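Local atomic coordinates of ionotropic glutamate receptor bacterial homologue (PDB entry 2PYY), a protein that binds L-glutamate in its ligand-binding core and, as a bacterial homologue of ionotropic glutamate receptors, probably couples that binding to opening of an ion channel. Residues S55-N60 and G187-N192; V115-T118 and T122-T125; E142-L147 and P160-Y165; A154-A159 and S179-E184. One frame throughout, in Å; residues are numbered along the deposited sequence.

Contacts 2 and 4 both reach the bound glutamate and meet each other: T122 OG1 lies 2.6 Å from E184 OE1, and T117 OG1 lies 2.8 Å from V156 O; the first pair joins helix 122-129 to strand 175-190, the second joins the neighbouring strands 114-118 and 154-158. Their centres are about 9 Å apart. Contact 3, about 12 Å between centres from each, joins two helices beside these strands; its L162 CD1 comes 3.5 Å from F157 O of contact 4. Contact 1 is remote, its centre about 25 Å from that of contact 4 and across the chain's centre, yet strand 175-190 serves both contacts, and the I189 side chain stays about 8 Å from the ligand.

Contact 1 (S55-N60 and G187-N192); sequences SAIKDN and GIILPN
I57, near the end of helix 50-58, comes up to the backbone of I189, L190 and P191, with 6.3 Å between the CA atoms of I57 and P191 and no hydrogen bond crossing. The contact is van der Waals packing, made by I57 CG1, CG2 and CD1. I57 CG2, held anti to the backbone N (CG1 at chi1 -71°), rests on the L190-P191 peptide link, 4.0 Å from P191 N and 4.2 Å from P191 CD. The other branch reaches toward I189: I57 CG1 is 4.2 Å from I189 CG2, and I57 CD1 lies 4.1 Å from I189 O. The two isoleucines cross obliquely, while L190 points its CB away from the helix, and its side chain packs on L64 and I200. V62 and F79 also touch I57, and L53 and I54 of the same helix cover I189, so the isoleucine pair is buried. Beyond I57 the helix closes in a Schellman motif with N60, at positive phi, as its C-prime residue. N60 N bonds to I57 O at 3.0 Å, and N60 ND2 adds a weak bond to I57 O at 3.4 Å. Strand 175-190 comes from the mixed sheet and at I189 pairs through its backbone with G65 of strand 64-66 in the parallel sheet, consistent with one of the interlobe connections of the two-lobed solute-binding fold.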
loop_
_atom_site.group_PDB
_atom_site.type_symbol
_atom_site.label_atom_id
_atom_site.label_comp_id
_atom_site.label_asym_id
_atom_site.label_seq_id
_atom_site.Cartn_x
_atom_site.Cartn_y
_atom_site.Cartn_z
ATOM N N SER B 55 0.807 -3.048 15.215
ATOM C CA SER B 55 1.747 -3.398 16.276
ATOM C C SER B 55 1.173 -4.429 17.254
ATOM O O SER B 55 1.909 -5.284 17.756
ATOM C CB SER B 55 2.222 -2.139 17.022
ATOM O OG SER B 55 1.140 -1.307 17.413
ATOM N N ALA B 56 -0.131 -4.361 17.520
ATOM C CA ALA B 56 -0.776 -5.328 18.417
ATOM C C ALA B 56 -0.653 -6.730 17.808
ATOM O O ALA B 56 -0.450 -7.724 18.520
ATOM C CB ALA B 56 -2.250 -4.980 18.622
ATOM N N ILE B 57 -0.792 -6.792 16.489
ATOM C CA ILE B 57 -0.650 -8.042 15.746
ATOM C C ILE B 57 0.811 -8.497 15.855
ATOM O O ILE B 57 1.095 -9.638 16.209
ATOM C CB ILE B 57 -0.980 -7.849 14.240
ATOM C CG1 ILE B 57 -2.481 -7.623 14.041
ATOM C CG2 ILE B 57 -0.529 -9.079 13.441
ATOM C CD1 ILE B 57 -3.331 -8.854 14.252
ATOM N N LYS B 58 1.727 -7.582 15.548
ATOM C CA LYS B 58 3.157 -7.861 15.591
ATOM C C LYS B 58 3.622 -8.395 16.945
ATOM O O LYS B 58 4.358 -9.372 17.001
ATOM C CB LYS B 58 3.926 -6.591 15.246
ATOM C CG LYS B 58 5.407 -6.788 15.098
ATOM C CD LYS B 58 6.021 -5.628 14.327
ATOM C CE LYS B 58 7.541 -5.713 14.344
ATOM N NZ LYS B 58 8.027 -5.614 15.754
ATOM N N ASP B 59 3.178 -7.764 18.028
ATOM C CA ASP B 59 3.581 -8.179 19.360
ATOM C C ASP B 59 2.697 -9.283 19.951
ATOM O O ASP B 59 2.667 -9.486 21.164
ATOM C CB ASP B 59 3.604 -6.969 20.296
ATOM C CG ASP B 59 4.423 -5.799 19.739
ATOM O OD1 ASP B 59 5.389 -6.032 18.981
ATOM O OD2 ASP B 59 4.097 -4.644 20.078
ATOM N N ASN B 60 1.985 -9.995 19.081
ATOM C CA ASN B 60 1.101 -11.084 19.491
ATOM C C ASN B 60 0.112 -10.717 20.609
ATOM O O ASN B 60 -0.113 -11.511 21.527
ATOM C CB ASN B 60 1.930 -12.310 19.917
ATOM C CG ASN B 60 2.755 -12.901 18.765
ATOM O OD1 ASN B 60 3.410 -13.946 18.914
ATOM N ND2 ASN B 60 2.721 -12.235 17.608
ATOM N N GLY B 187 -8.359 -5.990 3.532
ATOM C CA GLY B 187 -8.313 -7.394 3.877
ATOM C C GLY B 187 -8.226 -7.522 5.383
ATOM O O GLY B 187 -8.146 -6.508 6.094
ATOM N N ILE B 188 -8.292 -8.754 5.873
ATOM C CA ILE B 188 -8.172 -9.027 7.302
ATOM C C ILE B 188 -6.665 -9.239 7.450
ATOM O O ILE B 188 -6.059 -9.982 6.663
ATOM C CB ILE B 188 -8.987 -10.306 7.691
ATOM C CG1 ILE B 188 -10.489 -9.984 7.611
ATOM C CG2 ILE B 188 -8.630 -10.776 9.111
ATOM C CD1 ILE B 188 -11.434 -11.216 7.673
ATOM N N ILE B 189 -6.041 -8.542 8.397
ATOM C CA ILE B 189 -4.599 -8.684 8.579
ATOM C C ILE B 189 -4.368 -9.750 9.642
ATOM O O ILE B 189 -5.057 -9.775 10.664
ATOM C CB ILE B 189 -3.947 -7.311 8.972
ATOM C CG1 ILE B 189 -2.422 -7.382 8.842
ATOM C CG2 ILE B 189 -4.382 -6.905 10.381
ATOM C CD1 ILE B 189 -1.748 -6.015 8.775
ATOM N N LEU B 190 -3.399 -10.621 9.382
ATOM C CA LEU B 190 -3.091 -11.732 10.267
ATOM C C LEU B 190 -1.593 -11.865 10.432
ATOM O O LEU B 190 -0.828 -11.349 9.617
ATOM C CB LEU B 190 -3.599 -13.031 9.632
ATOM C CG LEU B 190 -5.023 -13.036 9.105
ATOM C CD1 LEU B 190 -5.089 -13.720 7.749
ATOM C CD2 LEU B 190 -5.908 -13.715 10.114
ATOM N N PRO B 191 -1.153 -12.558 11.492
ATOM C CA PRO B 191 0.285 -12.735 11.685
ATOM C C PRO B 191 0.740 -13.792 10.675
ATOM O O PRO B 191 -0.082 -14.554 10.173
ATOM C CB PRO B 191 0.380 -13.223 13.128
ATOM C CG PRO B 191 -0.927 -13.932 13.339
ATOM C CD PRO B 191 -1.910 -13.016 12.669
ATOM N N ASN B 192 2.030 -13.822 10.361
ATOM C CA ASN B 192 2.535 -14.816 9.419
ATOM C C ASN B 192 2.235 -16.222 9.906
ATOM O O ASN B 192 2.207 -16.464 11.111
ATOM C CB ASN B 192 4.044 -14.700 9.250
ATOM C CG ASN B 192 4.450 -13.452 8.505
ATOM O OD1 ASN B 192 3.801 -13.049 7.532
ATOM N ND2 ASN B 192 5.538 -12.832 8.952
#

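Contact 2 (V115-T118 and T122-T125); sequences VATT and TAAT. With GLU (glutamic acid), chain E.
T117 of strand 114-118 packs on the first turn of helix 122-129, where A123 and A124 receive it, while T118 and T122 turn to the ligand. T122 leads: its N-H gives a 3.0 Å bond to GLU OXT (146° at the hydrogen), placing the ligand's alpha-carboxylate at the helix N-terminus, where the helix dipole probably helps. T118 OG1 provides the second grip, donating to GLU OE1 of the distal carboxylate at 2.8 Å. T122 OG1 is bonded to E184 OE1. At A123, CB lies only 3.3 Å from T117 OG1, a hydroxyl set anti to its own backbone N (chi1 -166°) and bonded to V156 O of the next strand. That rotamer sends T117 CG2 to A124, 3.7 Å from A124 N and 3.8 Å from A124 CB. The same methyl of A124 lies 3.7 Å from T118 O, and S121 OG ties the turn by bonding both T118 O and A124 N. Strand and helix open a beta-alpha-beta unit that ends in strand 133-137. Strand 114-118 runs parallel to its two neighbours, 133-137 and 154-158; V115 and T117 touch L127 of the helix, whereas A116 meets A143 and A146 of helix 140-148.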
loop_
_atom_site.group_PDB
_atom_site.type_symbol
_atom_site.label_atom_id
_atom_site.label_comp_id
_atom_site.label_asym_id
_atom_site.label_seq_id
_atom_site.Cartn_x
_atom_site.Cartn_y
_atom_site.Cartn_z
ATOM N N VAL B 115 -2.302 18.841 2.465
ATOM C CA VAL B 115 -3.388 17.867 2.523
ATOM C C VAL B 115 -3.452 17.129 3.860
ATOM O O VAL B 115 -2.463 16.557 4.298
ATOM C CB VAL B 115 -3.235 16.838 1.397
ATOM C CG1 VAL B 115 -4.359 15.820 1.467
ATOM C CG2 VAL B 115 -3.226 17.551 0.055
ATOM N N ALA B 116 -4.619 17.144 4.498
ATOM C CA ALA B 116 -4.805 16.474 5.780
ATOM C C ALA B 116 -5.297 15.043 5.619
ATOM O O ALA B 116 -6.048 14.726 4.695
ATOM C CB ALA B 116 -5.782 17.254 6.633
ATOM N N THR B 117 -4.853 14.178 6.525
ATOM C CA THR B 117 -5.252 12.781 6.527
ATOM C C THR B 117 -4.815 12.182 7.865
ATOM O O THR B 117 -4.183 12.861 8.684
ATOM C CB THR B 117 -4.610 12.004 5.339
ATOM O OG1 THR B 117 -5.269 10.740 5.186
ATOM C CG2 THR B 117 -3.125 11.770 5.577
ATOM N N THR B 118 -5.153 10.920 8.094
ATOM C CA THR B 118 -4.783 10.271 9.347
ATOM C C THR B 118 -3.319 9.847 9.364
ATOM O O THR B 118 -2.759 9.455 8.344
ATOM C CB THR B 118 -5.666 9.027 9.643
ATOM O OG1 THR B 118 -5.531 8.075 8.588
ATOM C CG2 THR B 118 -7.130 9.426 9.771
ATOM N N THR B 122 -2.408 4.847 4.511
ATOM C CA THR B 122 -1.847 4.677 3.179
ATOM C C THR B 122 -1.908 6.027 2.463
ATOM O O THR B 122 -1.118 6.291 1.557
ATOM C CB THR B 122 -2.611 3.608 2.357
ATOM O OG1 THR B 122 -3.996 3.964 2.266
ATOM C CG2 THR B 122 -2.478 2.234 3.015
ATOM N N ALA B 123 -2.826 6.893 2.886
ATOM C CA ALA B 123 -2.949 8.212 2.265
ATOM C C ALA B 123 -1.762 9.107 2.645
ATOM O O ALA B 123 -1.250 9.859 1.814
ATOM C CB ALA B 123 -4.277 8.877 2.679
ATOM N N ALA B 124 -1.330 9.031 3.902
ATOM C CA ALA B 124 -0.192 9.836 4.352
ATOM C C ALA B 124 1.066 9.389 3.595
ATOM O O ALA B 124 1.908 10.208 3.223
ATOM C CB ALA B 124 0.015 9.667 5.856
ATOM N N THR B 125 1.187 8.079 3.398
ATOM C CA THR B 125 2.316 7.494 2.679
ATOM C C THR B 125 2.314 7.991 1.227
ATOM O O THR B 125 3.318 8.507 0.725
ATOM C CB THR B 125 2.247 5.940 2.700
ATOM O OG1 THR B 125 2.432 5.484 4.041
ATOM C CG2 THR B 125 3.338 5.319 1.825
HETATM N N GLU E . -7.254 2.123 4.510
HETATM C CA GLU E . -6.344 2.960 5.345
HETATM C C GLU E . -5.089 2.166 5.696
HETATM O O GLU E . -5.176 0.920 5.717
HETATM C CB GLU E . -7.050 3.383 6.634
HETATM C CG GLU E . -6.241 4.344 7.500
HETATM C CD GLU E . -6.898 4.627 8.845
HETATM O OE1 GLU E . -6.445 5.555 9.545
HETATM O OE2 GLU E . -7.863 3.915 9.200
HETATM O OXT GLU E . -4.039 2.790 5.950
#

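Contact 3 (E142-L147 and P160-Y165); sequences EAYKAL and PVLLFY
Y144 reaches from helix 140-148 across to helix 159-166, and its ring lies on that of Y165. Its CB already touches the partner, 3.7 Å from Y165 OH. Next along the ring, Y144 CD1 comes 3.3 Å from Y165 CE1, and Y144 CE1 lies over Y165 CG, off-centre on each ring face. The rings form a face-to-face stack with centroids 3.8 Å apart and planes tilted by 21°. The two side chains run in opposite directions, so the root of one lies by the tip of the other; Y165 gets there by holding CG anti to its backbone N (chi1 163°). Y144 CE2 meets L162 CD2 at 4.0 Å, obliquely to the ring. At the tip, Y144 OH touches V161 CG1 at 3.6 Å; this buried hydroxyl has no polar partner in the model. The hydroxyl of Y165 fares better: a water donates to Y144 O at 2.9 Å and is hydrogen-bonded to Y165 OH at 2.8 Å, bridging the helices beside the stack. The axes of 142-147 and 160-165 cross at 64°, 12.8 Å apart at closest approach, so long side chains rather than close backbones join them. M93 of strand 86-94 touches both Y144 and L162. Helix 140-148 rests A143 on V137 of strand 133-137, and helix 159-166, which follows strand 154-158, sets L162 and L163 on I176 of strand 175-190.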
loop_
_atom_site.group_PDB
_atom_site.type_symbol
_atom_site.label_atom_id
_atom_site.label_comp_id
_atom_site.label_asym_id
_atom_site.label_seq_id
_atom_site.Cartn_x
_atom_site.Cartn_y
_atom_site.Cartn_z
ATOM N N GLU B 142 -10.307 14.975 13.109
ATOM C CA GLU B 142 -9.473 16.170 13.088
ATOM C C GLU B 142 -9.031 16.541 11.681
ATOM O O GLU B 142 -8.696 17.695 11.415
ATOM C CB GLU B 142 -8.255 15.987 13.996
ATOM C CG GLU B 142 -8.637 15.633 15.426
ATOM C CD GLU B 142 -7.424 15.395 16.316
ATOM O OE1 GLU B 142 -6.511 14.675 15.874
ATOM O OE2 GLU B 142 -7.394 15.915 17.451
ATOM N N ALA B 143 -9.032 15.572 10.775
ATOM C CA ALA B 143 -8.644 15.851 9.402
ATOM C C ALA B 143 -9.753 16.679 8.762
ATOM O O ALA B 143 -9.484 17.657 8.067
ATOM C CB ALA B 143 -8.433 14.548 8.631
ATOM N N TYR B 144 -11.002 16.286 8.995
ATOM C CA TYR B 144 -12.147 17.023 8.448
ATOM C C TYR B 144 -12.160 18.446 8.993
ATOM O O TYR B 144 -12.472 19.392 8.267
ATOM C CB TYR B 144 -13.450 16.313 8.822
ATOM C CG TYR B 144 -13.523 14.889 8.320
ATOM C CD1 TYR B 144 -14.345 13.954 8.939
ATOM C CD2 TYR B 144 -12.751 14.473 7.241
ATOM C CE1 TYR B 144 -14.393 12.632 8.499
ATOM C CE2 TYR B 144 -12.792 13.161 6.792
ATOM C CZ TYR B 144 -13.608 12.246 7.424
ATOM O OH TYR B 144 -13.616 10.936 6.998
ATOM N N LYS B 145 -11.829 18.587 10.276
ATOM C CA LYS B 145 -11.786 19.903 10.912
ATOM C C LYS B 145 -10.737 20.774 10.235
ATOM O O LYS B 145 -11.010 21.907 9.851
ATOM C CB LYS B 145 -11.432 19.776 12.395
ATOM C CG LYS B 145 -12.608 19.859 13.345
ATOM C CD LYS B 145 -13.179 18.488 13.668
ATOM C CE LYS B 145 -14.109 18.573 14.868
ATOM N NZ LYS B 145 -14.560 17.238 15.335
ATOM N N ALA B 146 -9.533 20.232 10.106
ATOM C CA ALA B 146 -8.427 20.945 9.485
ATOM C C ALA B 146 -8.844 21.524 8.140
ATOM O O ALA B 146 -8.367 22.585 7.740
ATOM C CB ALA B 146 -7.237 20.013 9.311
ATOM N N LEU B 147 -9.730 20.820 7.439
ATOM C CA LEU B 147 -10.206 21.285 6.140
ATOM C C LEU B 147 -11.126 22.486 6.335
ATOM O O LEU B 147 -10.990 23.501 5.658
ATOM C CB LEU B 147 -10.962 20.173 5.400
ATOM C CG LEU B 147 -11.509 20.521 4.006
ATOM C CD1 LEU B 147 -10.361 20.854 3.061
ATOM C CD2 LEU B 147 -12.310 19.343 3.463
ATOM N N PRO B 160 -14.599 5.403 0.200
ATOM C CA PRO B 160 -15.800 4.933 0.905
ATOM C C PRO B 160 -16.040 5.718 2.189
ATOM O O PRO B 160 -17.168 6.057 2.520
ATOM C CB PRO B 160 -15.478 3.473 1.203
ATOM C CG PRO B 160 -14.540 3.087 0.092
ATOM C CD PRO B 160 -13.664 4.293 -0.069
ATOM N N VAL B 161 -14.966 6.008 2.914
ATOM C CA VAL B 161 -15.103 6.742 4.154
ATOM C C VAL B 161 -15.475 8.199 3.909
ATOM O O VAL B 161 -16.315 8.750 4.620
ATOM C CB VAL B 161 -13.810 6.645 4.969
ATOM C CG1 VAL B 161 -13.939 7.445 6.254
ATOM C CG2 VAL B 161 -13.524 5.174 5.278
ATOM N N LEU B 162 -14.857 8.821 2.904
ATOM C CA LEU B 162 -15.165 10.216 2.580
ATOM C C LEU B 162 -16.629 10.338 2.126
ATOM O O LEU B 162 -17.354 11.232 2.575
ATOM C CB LEU B 162 -14.213 10.742 1.491
ATOM C CG LEU B 162 -12.723 10.868 1.878
ATOM C CD1 LEU B 162 -11.888 11.208 0.659
ATOM C CD2 LEU B 162 -12.571 11.941 2.950
ATOM N N LEU B 163 -17.077 9.438 1.253
ATOM C CA LEU B 163 -18.466 9.495 0.787
ATOM C C LEU B 163 -19.445 9.505 1.947
ATOM O O LEU B 163 -20.347 10.333 1.994
ATOM C CB LEU B 163 -18.783 8.311 -0.125
ATOM C CG LEU B 163 -18.269 8.458 -1.556
ATOM C CD1 LEU B 163 -18.516 7.165 -2.312
ATOM C CD2 LEU B 163 -18.977 9.625 -2.252
ATOM N N PHE B 164 -19.263 8.575 2.878
ATOM C CA PHE B 164 -20.137 8.475 4.042
ATOM C C PHE B 164 -20.154 9.767 4.854
ATOM O O PHE B 164 -21.211 10.223 5.297
ATOM C CB PHE B 164 -19.679 7.337 4.943
ATOM C CG PHE B 164 -20.670 6.976 6.007
ATOM C CD1 PHE B 164 -21.820 6.273 5.688
ATOM C CD2 PHE B 164 -20.459 7.343 7.328
ATOM C CE1 PHE B 164 -22.746 5.935 6.671
ATOM C CE2 PHE B 164 -21.381 7.009 8.321
ATOM C CZ PHE B 164 -22.524 6.308 7.990
ATOM N N TYR B 165 -18.971 10.330 5.076
ATOM C CA TYR B 165 -18.834 11.577 5.820
ATOM C C TYR B 165 -19.526 12.701 5.050
ATOM O O TYR B 165 -20.206 13.541 5.635
ATOM C CB TYR B 165 -17.352 11.935 5.999
ATOM C CG TYR B 165 -17.122 13.382 6.396
ATOM C CD1 TYR B 165 -17.464 13.838 7.673
ATOM C CD2 TYR B 165 -16.623 14.312 5.471
ATOM C CE1 TYR B 165 -17.323 15.177 8.021
ATOM C CE2 TYR B 165 -16.476 15.659 5.811
ATOM C CZ TYR B 165 -16.834 16.080 7.091
ATOM O OH TYR B 165 -16.731 17.400 7.449
HETATM O O HOH W 1 -14.544 18.682 6.371
#

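Contact 4 (A154-A159 and S179-E184); sequences AVVFDA and SILREE. With GLU (glutamic acid), chain E.
D158 OD2, linked through water to E184, is gripped by three groups: the ligand's amino group donates to it from GLU N at 2.6 Å, Y186 OH bonds it, and a water donates at 3.0 Å. That same water gives its other hydrogen to E184 OE1 at 2.8 Å, bridging carboxylates whose D158 OD2 and E184 OE1 are 4.5 Å apart. S70 OG also bonds E184 OE1. The other oxygen, E184 OE2, takes a salt bridge from R182 NH2 at 3.2 Å; the nitrogen lies almost in line with the C-O bond of E184, while the oxygen sits 27° out of R182's guanidinium plane. D158 stands at the N-cap position of helix 159-166 without capping it, its carboxylate committed to the pocket. Next to it, F157 turns its ring edge to the ligand, F157 CZ lying 3.9 Å from GLU CD, and D158 OD1 sits above that ring's rim. Away from the pocket the contact is apolar. V156 CG1 meets L181 CD1 at 3.6 Å, the side chains crossing at a slant, and A159 CB touches I180 CD1 at 4.0 Å. Strand 86-94 lies between the two strands in the sheet. Two acidic side chains near one ammonium group would make this end of the pocket attract a positive charge, and the water, the hydroxyls and R182 probably ease the repulsion between them.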
loop_
_atom_site.group_PDB
_atom_site.type_symbol
_atom_site.label_atom_id
_atom_site.label_comp_id
_atom_site.label_asym_id
_atom_site.label_seq_id
_atom_site.Cartn_x
_atom_site.Cartn_y
_atom_site.Cartn_z
ATOM N N ALA B 154 -6.979 20.613 1.350
ATOM C CA ALA B 154 -7.744 19.451 0.937
ATOM C C ALA B 154 -7.496 18.274 1.872
ATOM O O ALA B 154 -6.658 18.339 2.771
ATOM C CB ALA B 154 -7.359 19.056 -0.481
ATOM N N VAL B 155 -8.241 17.200 1.641
ATOM C CA VAL B 155 -8.111 15.970 2.408
ATOM C C VAL B 155 -8.050 14.801 1.425
ATOM O O VAL B 155 -8.794 14.763 0.447
ATOM C CB VAL B 155 -9.325 15.749 3.337
ATOM C CG1 VAL B 155 -9.246 14.377 3.980
ATOM C CG2 VAL B 155 -9.391 16.824 4.392
ATOM N N VAL B 156 -7.150 13.862 1.674
ATOM C CA VAL B 156 -7.025 12.673 0.841
ATOM C C VAL B 156 -7.189 11.484 1.782
ATOM O O VAL B 156 -6.440 11.331 2.742
ATOM C CB VAL B 156 -5.649 12.579 0.153
ATOM C CG1 VAL B 156 -5.500 11.226 -0.522
ATOM C CG2 VAL B 156 -5.509 13.692 -0.883
ATOM N N PHE B 157 -8.176 10.644 1.500
ATOM C CA PHE B 157 -8.440 9.501 2.346
ATOM C C PHE B 157 -9.222 8.452 1.562
ATOM O O PHE B 157 -9.494 8.620 0.367
ATOM C CB PHE B 157 -9.212 9.993 3.575
ATOM C CG PHE B 157 -9.087 9.107 4.774
ATOM C CD1 PHE B 157 -7.861 8.587 5.147
ATOM C CD2 PHE B 157 -10.205 8.818 5.553
ATOM C CE1 PHE B 157 -7.744 7.779 6.296
ATOM C CE2 PHE B 157 -10.104 8.015 6.700
ATOM C CZ PHE B 157 -8.873 7.495 7.072
ATOM N N ASP B 158 -9.573 7.362 2.227
ATOM C CA ASP B 158 -10.317 6.280 1.579
ATOM C C ASP B 158 -11.672 6.774 1.043
ATOM O O ASP B 158 -12.488 7.327 1.787
ATOM C CB ASP B 158 -10.485 5.140 2.584
ATOM C CG ASP B 158 -9.147 4.626 3.086
ATOM O OD1 ASP B 158 -8.374 5.428 3.635
ATOM O OD2 ASP B 158 -8.864 3.435 2.931
ATOM N N ALA B 159 -11.897 6.575 -0.256
ATOM C CA ALA B 159 -13.130 7.028 -0.915
ATOM C C ALA B 159 -14.434 6.679 -0.192
ATOM O O ALA B 159 -15.295 7.544 0.003
ATOM C CB ALA B 159 -13.174 6.509 -2.364
ATOM N N SER B 179 -10.955 11.415 -9.777
ATOM C CA SER B 179 -11.135 9.971 -9.715
ATOM C C SER B 179 -10.255 9.400 -8.612
ATOM O O SER B 179 -9.571 10.141 -7.903
ATOM C CB SER B 179 -10.766 9.348 -11.060
ATOM O OG SER B 179 -9.550 9.882 -11.565
ATOM N N ILE B 180 -10.270 8.082 -8.464
ATOM C CA ILE B 180 -9.459 7.440 -7.442
ATOM C C ILE B 180 -7.986 7.633 -7.788
ATOM O O ILE B 180 -7.560 7.329 -8.900
ATOM C CB ILE B 180 -9.766 5.929 -7.358
ATOM C CG1 ILE B 180 -11.285 5.711 -7.322
ATOM C CG2 ILE B 180 -9.110 5.336 -6.122
ATOM C CD1 ILE B 180 -11.995 6.456 -6.211
ATOM N N LEU B 181 -7.222 8.145 -6.829
ATOM C CA LEU B 181 -5.795 8.405 -7.003
ATOM C C LEU B 181 -5.015 7.102 -7.093
ATOM O O LEU B 181 -4.061 6.984 -7.861
ATOM C CB LEU B 181 -5.277 9.228 -5.823
ATOM C CG LEU B 181 -6.159 10.403 -5.403
ATOM C CD1 LEU B 181 -5.607 11.038 -4.134
ATOM C CD2 LEU B 181 -6.225 11.417 -6.522
ATOM N N ARG B 182 -5.417 6.130 -6.284
ATOM C CA ARG B 182 -4.780 4.826 -6.265
ATOM C C ARG B 182 -5.787 3.823 -5.700
ATOM O O ARG B 182 -6.468 4.098 -4.706
ATOM C CB ARG B 182 -3.505 4.836 -5.398
ATOM C CG ARG B 182 -2.724 3.512 -5.458
ATOM C CD ARG B 182 -1.312 3.556 -4.842
ATOM N NE ARG B 182 -1.302 3.571 -3.373
ATOM C CZ ARG B 182 -0.211 3.409 -2.617
ATOM N NH1 ARG B 182 0.975 3.217 -3.180
ATOM N NH2 ARG B 182 -0.305 3.450 -1.291
ATOM N N GLU B 183 -5.887 2.669 -6.349
ATOM C CA GLU B 183 -6.801 1.628 -5.911
ATOM C C GLU B 183 -6.170 0.714 -4.885
ATOM O O GLU B 183 -5.061 0.214 -5.078
ATOM C CB GLU B 183 -7.262 0.787 -7.095
ATOM C CG GLU B 183 -8.262 1.480 -7.992
ATOM C CD GLU B 183 -8.689 0.622 -9.165
ATOM O OE1 GLU B 183 -9.673 1.002 -9.840
ATOM O OE2 GLU B 183 -8.042 -0.426 -9.416
ATOM N N GLU B 184 -6.885 0.492 -3.791
ATOM C CA GLU B 184 -6.397 -0.384 -2.733
ATOM C C GLU B 184 -7.543 -1.290 -2.320
ATOM O O GLU B 184 -8.706 -0.906 -2.398
ATOM C CB GLU B 184 -5.954 0.429 -1.510
ATOM C CG GLU B 184 -5.051 1.625 -1.802
ATOM C CD GLU B 184 -4.458 2.255 -0.545
ATOM O OE1 GLU B 184 -5.221 2.553 0.420
ATOM O OE2 GLU B 184 -3.221 2.471 -0.533
HETATM N N GLU E . -7.254 2.123 4.510
HETATM C CA GLU E . -6.344 2.960 5.345
HETATM C C GLU E . -5.089 2.166 5.696
HETATM O O GLU E . -5.176 0.920 5.717
HETATM C CB GLU E . -7.050 3.383 6.634
HETATM C CG GLU E . -6.241 4.344 7.500
HETATM C CD GLU E . -6.898 4.627 8.845
HETATM O OE1 GLU E . -6.445 5.555 9.545
HETATM O OE2 GLU E . -7.863 3.915 9.200
HETATM O OXT GLU E . -4.039 2.790 5.950
HETATM O O HOH W 2 -7.935 3.165 0.121
#